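Local structure of regulatory Subunit of Protein Kinase A (cAMP-dependent) from Euglena gracilis (Euglena gracilis, 6RSX) at residues Y82-S86 with G87-I91; S105-G108 with P109-F113; W137-D140 with R141-R145. The protein binds cAMP in two cyclic nucleotide-binding domains and probably restrains the catalytic subunit of the kinase until the nucleotide releases it. All coordinates share one frame; numbering follows the deposited sequence.

Followed from the N terminus, the three contacts come in series, none enclosing another, all within the first cyclic nucleotide-binding domain. Interaction 1 turns the chain from strand 80-84 in one four-stranded sheet to strand 89-93 in the other; interaction 2 makes the return trip, from strand 102-107 to strand 112-113. The strands of these two corners are neighbours in both sheets: Cys89 and Ile91 pair with Ile107 and Ser105 through the backbone, and both contacts reach cAMP. Interaction 3, centred about 16 Å from the centre of interaction 1, closes the turn from strand 134-140 into helix 141-147; Val83 of interaction 1 pairs through the backbone with Trp137, as their strands are neighbours in one sheet.

Interaction 1. Residues Y82-S86 with G87-I91. With CMP (adenosine-3',5'-cyclic-monophosphate), chain B.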
loop_
_atom_site.group_PDB
_atom_site.type_symbol
_atom_site.label_atom_id
_atom_site.label_comp_id
_atom_site.label_asym_id
_atom_site.label_seq_id
_atom_site.Cartn_x
_atom_site.Cartn_y
_atom_site.Cartn_z
ATOM N N TYR A 82 -1.445 0.975 -15.917
ATOM C CA TYR A 82 -0.019 0.811 -16.184
ATOM C C TYR A 82 0.745 0.403 -14.929
ATOM O O TYR A 82 0.411 0.833 -13.816
ATOM C CB TYR A 82 0.624 2.125 -16.707
ATOM C CG TYR A 82 0.043 2.591 -18.037
ATOM C CD1 TYR A 82 0.552 2.103 -19.230
ATOM C CD2 TYR A 82 -0.956 3.572 -18.082
ATOM C CE1 TYR A 82 0.057 2.534 -20.465
ATOM C CE2 TYR A 82 -1.469 4.007 -19.302
ATOM C CZ TYR A 82 -0.946 3.498 -20.488
ATOM O OH TYR A 82 -1.406 3.922 -21.703
ATOM N N VAL A 83 1.785 -0.410 -15.128
ATOM C CA VAL A 83 2.826 -0.616 -14.095
ATOM C C VAL A 83 4.177 -0.250 -14.693
ATOM O O VAL A 83 4.522 -0.675 -15.793
ATOM C CB VAL A 83 2.843 -2.072 -13.568
ATOM C CG1 VAL A 83 3.857 -2.241 -12.386
ATOM C CG2 VAL A 83 1.452 -2.531 -13.123
ATOM N N ILE A 84 4.992 0.499 -13.938
ATOM C CA ILE A 84 6.301 0.895 -14.433
ATOM C C ILE A 84 7.259 -0.295 -14.344
ATOM O O ILE A 84 7.394 -0.921 -13.285
ATOM C CB ILE A 84 6.847 2.079 -13.614
ATOM C CG1 ILE A 84 5.945 3.322 -13.814
ATOM C CG2 ILE A 84 8.272 2.363 -14.076
ATOM C CD1 ILE A 84 6.371 4.561 -12.953
ATOM N N GLU A 85 7.960 -0.574 -15.440
ATOM C CA GLU A 85 9.043 -1.544 -15.440
ATOM C C GLU A 85 10.395 -0.853 -15.241
ATOM O O GLU A 85 11.182 -1.273 -14.380
ATOM C CB GLU A 85 9.044 -2.338 -16.755
ATOM C CG GLU A 85 10.129 -3.445 -16.753
ATOM C CD GLU A 85 10.018 -4.291 -18.039
ATOM O OE1 GLU A 85 9.845 -3.700 -19.133
ATOM O OE2 GLU A 85 10.015 -5.535 -17.927
ATOM N N SER A 86 10.652 0.228 -15.990
ATOM C CA SER A 86 11.908 0.993 -15.911
ATOM C C SER A 86 11.598 2.477 -15.946
ATOM O O SER A 86 10.627 2.909 -16.583
ATOM C CB SER A 86 12.824 0.764 -17.116
ATOM O OG SER A 86 12.866 -0.567 -17.532
ATOM N N GLY A 87 12.459 3.273 -15.299
ATOM C CA GLY A 87 12.347 4.709 -15.383
ATOM C C GLY A 87 11.511 5.257 -14.253
ATOM O O GLY A 87 10.967 4.532 -13.427
ATOM N N THR A 88 11.380 6.579 -14.224
ATOM C CA THR A 88 10.518 7.229 -13.249
ATOM C C THR A 88 9.561 8.169 -13.994
ATOM O O THR A 88 9.848 8.624 -15.102
ATOM C CB THR A 88 11.283 8.000 -12.201
ATOM O OG1 THR A 88 11.966 9.108 -12.827
ATOM C CG2 THR A 88 12.288 7.013 -11.445
ATOM N N CYS A 89 8.444 8.473 -13.347
ATOM C CA CYS A 89 7.387 9.322 -13.895
ATOM C C CYS A 89 6.977 10.347 -12.857
ATOM O O CYS A 89 6.954 10.046 -11.656
ATOM C CB CYS A 89 6.106 8.508 -14.301
ATOM S SG CYS A 89 6.345 7.399 -15.689
ATOM N N ASN A 90 6.646 11.555 -13.301
ATOM C CA ASN A 90 6.097 12.572 -12.414
ATOM C C ASN A 90 4.579 12.566 -12.500
ATOM O O ASN A 90 4.019 12.541 -13.599
ATOM C CB ASN A 90 6.615 13.965 -12.765
ATOM C CG ASN A 90 8.085 14.160 -12.285
ATOM O OD1 ASN A 90 8.565 13.401 -11.457
ATOM N ND2 ASN A 90 8.776 15.132 -12.842
ATOM N N ILE A 91 3.941 12.632 -11.340
ATOM C CA ILE A 91 2.498 12.829 -11.222
ATOM C C ILE A 91 2.271 14.329 -11.092
ATOM O O ILE A 91 2.776 14.967 -10.153
ATOM C CB ILE A 91 1.929 12.094 -10.001
ATOM C CG1 ILE A 91 2.276 10.607 -10.034
ATOM C CG2 ILE A 91 0.417 12.357 -9.883
ATOM C CD1 ILE A 91 1.846 9.853 -11.333
HETATM P P CMP B . -6.335 8.028 -13.214
HETATM O O1P CMP B . -7.007 6.950 -14.130
HETATM O O2P CMP B . -7.061 9.174 -12.644
HETATM O "O5'" CMP B . -5.147 8.727 -14.043
HETATM C "C5'" CMP B . -4.092 9.418 -13.376
HETATM C "C4'" CMP B . -3.563 8.491 -12.323
HETATM O "O4'" CMP B . -2.554 9.059 -11.478
HETATM C "C3'" CMP B . -4.607 8.055 -11.327
HETATM O "O3'" CMP B . -5.575 7.216 -11.915
HETATM C "C2'" CMP B . -3.764 7.408 -10.224
HETATM O "O2'" CMP B . -3.496 6.064 -10.590
HETATM C "C1'" CMP B . -2.454 8.239 -10.315
HETATM N N9 CMP B . -2.220 9.121 -9.178
HETATM C C8 CMP B . -1.036 9.208 -8.476
HETATM N N7 CMP B . -1.167 10.148 -7.557
HETATM C C5 CMP B . -2.421 10.612 -7.648
HETATM C C6 CMP B . -3.031 11.569 -6.883
HETATM N N6 CMP B . -2.548 12.362 -5.779
HETATM N N1 CMP B . -4.288 11.898 -7.080
HETATM C C2 CMP B . -4.955 11.288 -8.107
HETATM N N3 CMP B . -4.371 10.315 -8.881
HETATM C C4 CMP B . -3.079 9.995 -8.645
#
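Glu85 OE2 is gripped twice at this corner, by a salt bridge from Arg34 NE and a hydrogen bond from Trp137 NE1. Inside the bend, Ile84 makes the contact across the turn: one branch, CG2, rests on the turn, 3.5 Å from Gly87 O, and the other, CD1, reaches the next strand 3.9 Å from Cys89 SG. Its CG1 stands opposite the carbonyl carbon (chi1 -64°), which carries CD1 that way. Ser86 OG is hydrogen-bonded to Arg135 NE, and Glu85 and Ser86 both face Arg135, which fits a classic beta bulge. Gly87 has phi/psi of 93°/178°, and a CB placed on it would lie 2.5 Å from Ser86 O, a clash that calls for glycine. At the far end Ile91 CG2 lies 3.6 Å from cAMP N7, with CG1 and CD1 also near C8. An alanine in place of Ile91 would probably take away its contacts at N7 and C8 and leave that edge of the base less closely packed. The polar side chains of the bulge are thus tied to Arg34, Arg135 and Trp137, whereas the Ile84-Cys89 and Ile91-base contacts rest on van der Waals packing without hydrogen bonds.

Interaction 2. Residues S105-G108 with P109-F113; sequences STIG and PGASF. With CMP (adenosine-3',5'-cyclic-monophosphate), chain B.
Pro109 takes the second position of a type II beta turn that runs from Gly108 to Ala111. Gly110 takes the third position, where its positive phi would jam a side chain against the preceding carbonyl oxygen. Its own carbonyl O receives a hydrogen bond from Asn42 ND2. Ala111 closes the turn: its N donates to Gly108 O at 2.9 Å with an N-H...O angle of 159°, and its methyl CB packs 3.8 Å from Ile107 CB. Ser112 turns away from this apolar side, and its OG is hydrogen-bonded to Asn42 ND2 as well. Phe113 faces back, with CG lodged between its own backbone N and carbonyl carbon (chi1 58°), which sets the ring beside Ile107. There Ile107 CD1 comes 3.5 Å from Phe113 CD1, approaching the ring obliquely, and the two side chains cross at about a right angle. On the ligand side Phe113 CA lies 3.4 Å from cAMP O2', and its CB is also close. The residue therefore has two roles by geometry: its ring packs against Ile107, Ile84, Tyr82, Ile71 and Met72, residues of both sheets, while its CA and CB lie against the ribose by packing, CA at O2'.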
loop_
_atom_site.group_PDB
_atom_site.type_symbol
_atom_site.label_atom_id
_atom_site.label_comp_id
_atom_site.label_asym_id
_atom_site.label_seq_id
_atom_site.Cartn_x
_atom_site.Cartn_y
_atom_site.Cartn_z
ATOM N N SER A 105 4.142 14.001 -6.994
ATOM C CA SER A 105 5.008 12.914 -6.546
ATOM C C SER A 105 5.739 12.360 -7.752
ATOM O O SER A 105 5.395 12.655 -8.905
ATOM C CB SER A 105 4.221 11.804 -5.837
ATOM O OG SER A 105 3.378 11.094 -6.735
ATOM N N THR A 106 6.756 11.552 -7.473
ATOM C CA THR A 106 7.495 10.827 -8.496
ATOM C C THR A 106 7.356 9.351 -8.191
ATOM O O THR A 106 7.490 8.951 -7.022
ATOM C CB THR A 106 8.971 11.263 -8.505
ATOM O OG1 THR A 106 9.032 12.681 -8.660
ATOM C CG2 THR A 106 9.771 10.564 -9.593
ATOM N N ILE A 107 7.095 8.540 -9.229
ATOM C CA ILE A 107 6.924 7.104 -9.048
ATOM C C ILE A 107 7.929 6.356 -9.922
ATOM O O ILE A 107 8.484 6.882 -10.900
ATOM C CB ILE A 107 5.461 6.646 -9.355
ATOM C CG1 ILE A 107 5.038 7.077 -10.745
ATOM C CG2 ILE A 107 4.533 7.270 -8.314
ATOM C CD1 ILE A 107 3.687 6.412 -11.206
ATOM N N GLY A 108 8.146 5.098 -9.574
ATOM C CA GLY A 108 9.133 4.322 -10.286
ATOM C C GLY A 108 8.761 2.869 -10.449
ATOM O O GLY A 108 7.594 2.495 -10.310
ATOM N N PRO A 109 9.750 2.019 -10.735
ATOM C CA PRO A 109 9.488 0.591 -10.976
ATOM C C PRO A 109 8.588 -0.053 -9.915
ATOM O O PRO A 109 8.795 0.103 -8.701
ATOM C CB PRO A 109 10.901 -0.023 -10.973
ATOM C CG PRO A 109 11.741 1.078 -11.544
ATOM C CD PRO A 109 11.189 2.348 -10.929
ATOM N N GLY A 110 7.596 -0.811 -10.400
ATOM C CA GLY A 110 6.616 -1.461 -9.561
ATOM C C GLY A 110 5.398 -0.609 -9.240
ATOM O O GLY A 110 4.376 -1.149 -8.805
ATOM N N ALA A 111 5.477 0.694 -9.411
ATOM C CA ALA A 111 4.317 1.522 -9.129
ATOM C C ALA A 111 3.298 1.383 -10.251
ATOM O O ALA A 111 3.639 1.246 -11.429
ATOM C CB ALA A 111 4.694 2.991 -8.976
ATOM N N SER A 112 2.050 1.440 -9.872
ATOM C CA SER A 112 1.016 1.425 -10.914
ATOM C C SER A 112 0.315 2.778 -10.930
ATOM O O SER A 112 0.324 3.531 -9.941
ATOM C CB SER A 112 0.045 0.278 -10.662
ATOM O OG SER A 112 -0.484 0.342 -9.349
ATOM N N PHE A 113 -0.347 3.051 -12.057
ATOM C CA PHE A 113 -1.153 4.249 -12.217
ATOM C C PHE A 113 -2.204 4.020 -13.310
ATOM O O PHE A 113 -2.005 3.256 -14.276
ATOM C CB PHE A 113 -0.312 5.511 -12.541
ATOM C CG PHE A 113 0.516 5.400 -13.765
ATOM C CD1 PHE A 113 1.784 4.834 -13.723
ATOM C CD2 PHE A 113 0.058 5.915 -14.985
ATOM C CE1 PHE A 113 2.570 4.742 -14.886
ATOM C CE2 PHE A 113 0.828 5.833 -16.133
ATOM C CZ PHE A 113 2.095 5.238 -16.096
HETATM P P CMP B . -6.335 8.028 -13.214
HETATM O O1P CMP B . -7.007 6.950 -14.130
HETATM O O2P CMP B . -7.061 9.174 -12.644
HETATM O "O5'" CMP B . -5.147 8.727 -14.043
HETATM C "C5'" CMP B . -4.092 9.418 -13.376
HETATM C "C4'" CMP B . -3.563 8.491 -12.323
HETATM O "O4'" CMP B . -2.554 9.059 -11.478
HETATM C "C3'" CMP B . -4.607 8.055 -11.327
HETATM O "O3'" CMP B . -5.575 7.216 -11.915
HETATM C "C2'" CMP B . -3.764 7.408 -10.224
HETATM O "O2'" CMP B . -3.496 6.064 -10.590
HETATM C "C1'" CMP B . -2.454 8.239 -10.315
HETATM N N9 CMP B . -2.220 9.121 -9.178
HETATM C C8 CMP B . -1.036 9.208 -8.476
HETATM N N7 CMP B . -1.167 10.148 -7.557
HETATM C C5 CMP B . -2.421 10.612 -7.648
HETATM C C6 CMP B . -3.031 11.569 -6.883
HETATM N N6 CMP B . -2.548 12.362 -5.779
HETATM N N1 CMP B . -4.288 11.898 -7.080
HETATM C C2 CMP B . -4.955 11.288 -8.107
HETATM N N3 CMP B . -4.371 10.315 -8.881
HETATM C C4 CMP B . -3.079 9.995 -8.645
#

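Interaction 3. Residues W137-D140 with R141-R145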
loop_
_atom_site.group_PDB
_atom_site.type_symbol
_atom_site.label_atom_id
_atom_site.label_comp_id
_atom_site.label_asym_id
_atom_site.label_seq_id
_atom_site.Cartn_x
_atom_site.Cartn_y
_atom_site.Cartn_z
ATOM N N TRP A 137 4.410 -1.922 -18.404
ATOM C CA TRP A 137 3.473 -2.989 -18.780
ATOM C C TRP A 137 2.057 -2.467 -18.587
ATOM O O TRP A 137 1.766 -1.792 -17.611
ATOM C CB TRP A 137 3.723 -4.233 -17.917
ATOM C CG TRP A 137 4.954 -4.999 -18.349
ATOM C CD1 TRP A 137 6.216 -5.007 -17.747
ATOM C CD2 TRP A 137 5.037 -5.872 -19.453
ATOM N NE1 TRP A 137 7.057 -5.841 -18.455
ATOM C CE2 TRP A 137 6.354 -6.392 -19.497
ATOM C CE3 TRP A 137 4.108 -6.296 -20.409
ATOM C CZ2 TRP A 137 6.759 -7.300 -20.476
ATOM C CZ3 TRP A 137 4.512 -7.187 -21.380
ATOM C CH2 TRP A 137 5.815 -7.689 -21.412
ATOM N N ALA A 138 1.148 -2.774 -19.516
ATOM C CA ALA A 138 -0.168 -2.153 -19.491
ATOM C C ALA A 138 -1.254 -3.213 -19.627
ATOM O O ALA A 138 -1.050 -4.235 -20.281
ATOM C CB ALA A 138 -0.333 -1.158 -20.638
ATOM N N LEU A 139 -2.373 -2.979 -18.943
ATOM C CA LEU A 139 -3.622 -3.720 -19.138
ATOM C C LEU A 139 -4.645 -2.801 -19.779
ATOM O O LEU A 139 -4.810 -1.648 -19.360
ATOM C CB LEU A 139 -4.213 -4.218 -17.817
ATOM C CG LEU A 139 -3.550 -5.366 -17.062
ATOM C CD1 LEU A 139 -4.239 -5.528 -15.727
ATOM C CD2 LEU A 139 -3.742 -6.605 -17.926
ATOM N N ASP A 140 -5.401 -3.342 -20.728
ATOM C CA ASP A 140 -6.438 -2.503 -21.305
ATOM C C ASP A 140 -7.679 -2.470 -20.409
ATOM O O ASP A 140 -7.788 -3.165 -19.392
ATOM C CB ASP A 140 -6.754 -2.959 -22.727
ATOM C CG ASP A 140 -7.421 -4.341 -22.800
ATOM O OD1 ASP A 140 -7.980 -4.849 -21.806
ATOM O OD2 ASP A 140 -7.391 -4.911 -23.913
ATOM N N ARG A 141 -8.659 -1.644 -20.818
ATOM C CA ARG A 141 -9.786 -1.380 -19.931
ATOM C C ARG A 141 -10.594 -2.647 -19.687
ATOM O O ARG A 141 -10.995 -2.930 -18.550
ATOM C CB ARG A 141 -10.676 -0.280 -20.528
ATOM C CG ARG A 141 -11.867 0.048 -19.669
ATOM C CD ARG A 141 -12.737 1.144 -20.298
ATOM N NE ARG A 141 -13.938 1.318 -19.492
ATOM C CZ ARG A 141 -15.058 0.618 -19.676
ATOM N NH1 ARG A 141 -15.122 -0.284 -20.654
ATOM N NH2 ARG A 141 -16.114 0.819 -18.891
ATOM N N ASP A 142 -10.893 -3.396 -20.757
ATOM C CA ASP A 142 -11.725 -4.591 -20.599
ATOM C C ASP A 142 -11.059 -5.609 -19.695
ATOM O O ASP A 142 -11.727 -6.237 -18.858
ATOM C CB ASP A 142 -12.020 -5.218 -21.962
ATOM C CG ASP A 142 -12.981 -4.382 -22.780
ATOM O OD1 ASP A 142 -13.567 -3.418 -22.209
ATOM O OD2 ASP A 142 -13.128 -4.682 -23.985
ATOM N N THR A 143 -9.730 -5.771 -19.825
ATOM C CA THR A 143 -9.033 -6.732 -18.971
ATOM C C THR A 143 -9.008 -6.252 -17.528
ATOM O O THR A 143 -9.279 -7.025 -16.598
ATOM C CB THR A 143 -7.610 -6.976 -19.479
ATOM O OG1 THR A 143 -7.671 -7.372 -20.848
ATOM C CG2 THR A 143 -6.943 -8.077 -18.668
ATOM N N PHE A 144 -8.730 -4.960 -17.328
ATOM C CA PHE A 144 -8.770 -4.387 -15.987
ATOM C C PHE A 144 -10.125 -4.636 -15.337
ATOM O O PHE A 144 -10.198 -5.088 -14.183
ATOM C CB PHE A 144 -8.479 -2.881 -16.026
ATOM C CG PHE A 144 -8.554 -2.230 -14.666
ATOM C CD1 PHE A 144 -9.760 -1.780 -14.151
ATOM C CD2 PHE A 144 -7.403 -2.080 -13.890
ATOM C CE1 PHE A 144 -9.860 -1.187 -12.911
ATOM C CE2 PHE A 144 -7.468 -1.484 -12.608
ATOM C CZ PHE A 144 -8.705 -1.045 -12.100
ATOM N N ARG A 145 -11.210 -4.340 -16.075
ATOM C CA ARG A 145 -12.562 -4.504 -15.545
ATOM C C ARG A 145 -12.844 -5.949 -15.155
ATOM O O ARG A 145 -13.532 -6.199 -14.160
ATOM C CB ARG A 145 -13.602 -4.009 -16.561
ATOM C CG ARG A 145 -13.554 -2.488 -16.727
ATOM C CD ARG A 145 -14.720 -1.933 -17.532
ATOM N NE ARG A 145 -15.878 -1.703 -16.672
ATOM C CZ ARG A 145 -16.045 -0.628 -15.903
ATOM N NH1 ARG A 145 -17.141 -0.508 -15.156
ATOM N NH2 ARG A 145 -15.121 0.333 -15.884
HETATM O O HOH W 1 -4.712 -6.085 -21.527
#
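Strand 137-140 runs straight into helix 141-145, the two short axes inclined at 82° and 5.2 Å apart at their closest, and Asp140 stands at the N-cap. Its backbone O accepts from Phe144 N at 2.9 Å in a nearly straight bond, the first i to i+4 bond of the helix. The side chain does the capping. Asp140 CG is placed between the backbone N and the carbonyl carbon (chi1 67°), which folds OD1 back over the first turn. Two donors of one residue then grip that single oxygen: Thr143 N reaches Asp140 OD1 at 2.8 Å, close to the C-O axis, and Thr143 OG1 reaches it at 2.7 Å from 37° above the carboxylate plane. A water accepts from Asp140 N at 2.9 Å and gives a weak bond to Thr143 OG1, so the reciprocal link that would complete a capping box runs through solvent. The carboxylate at this helix start probably interacts favourably with the helix dipole. The other branch of Thr143 is apolar in its contact: CG2 packs 3.6 Å from Leu139 CD2, with the two side chains crossing at about a right angle. One turn along the helix, Arg145 CD lies over the centre of one face of the Arg141 guanidinium, 3.3 Å above its plane. The Phe144 ring turns into the domain, where it meets Phe81 and packs on Glu115, Leu118 and Met119 of helix 115-120, in the phosphate-binding cassette of this family. Leu139 packs on Met60 and Leu148, while Trp137 packs on helix 29-39, so the strand-helix junction sits between the beta roll and its surrounding helices.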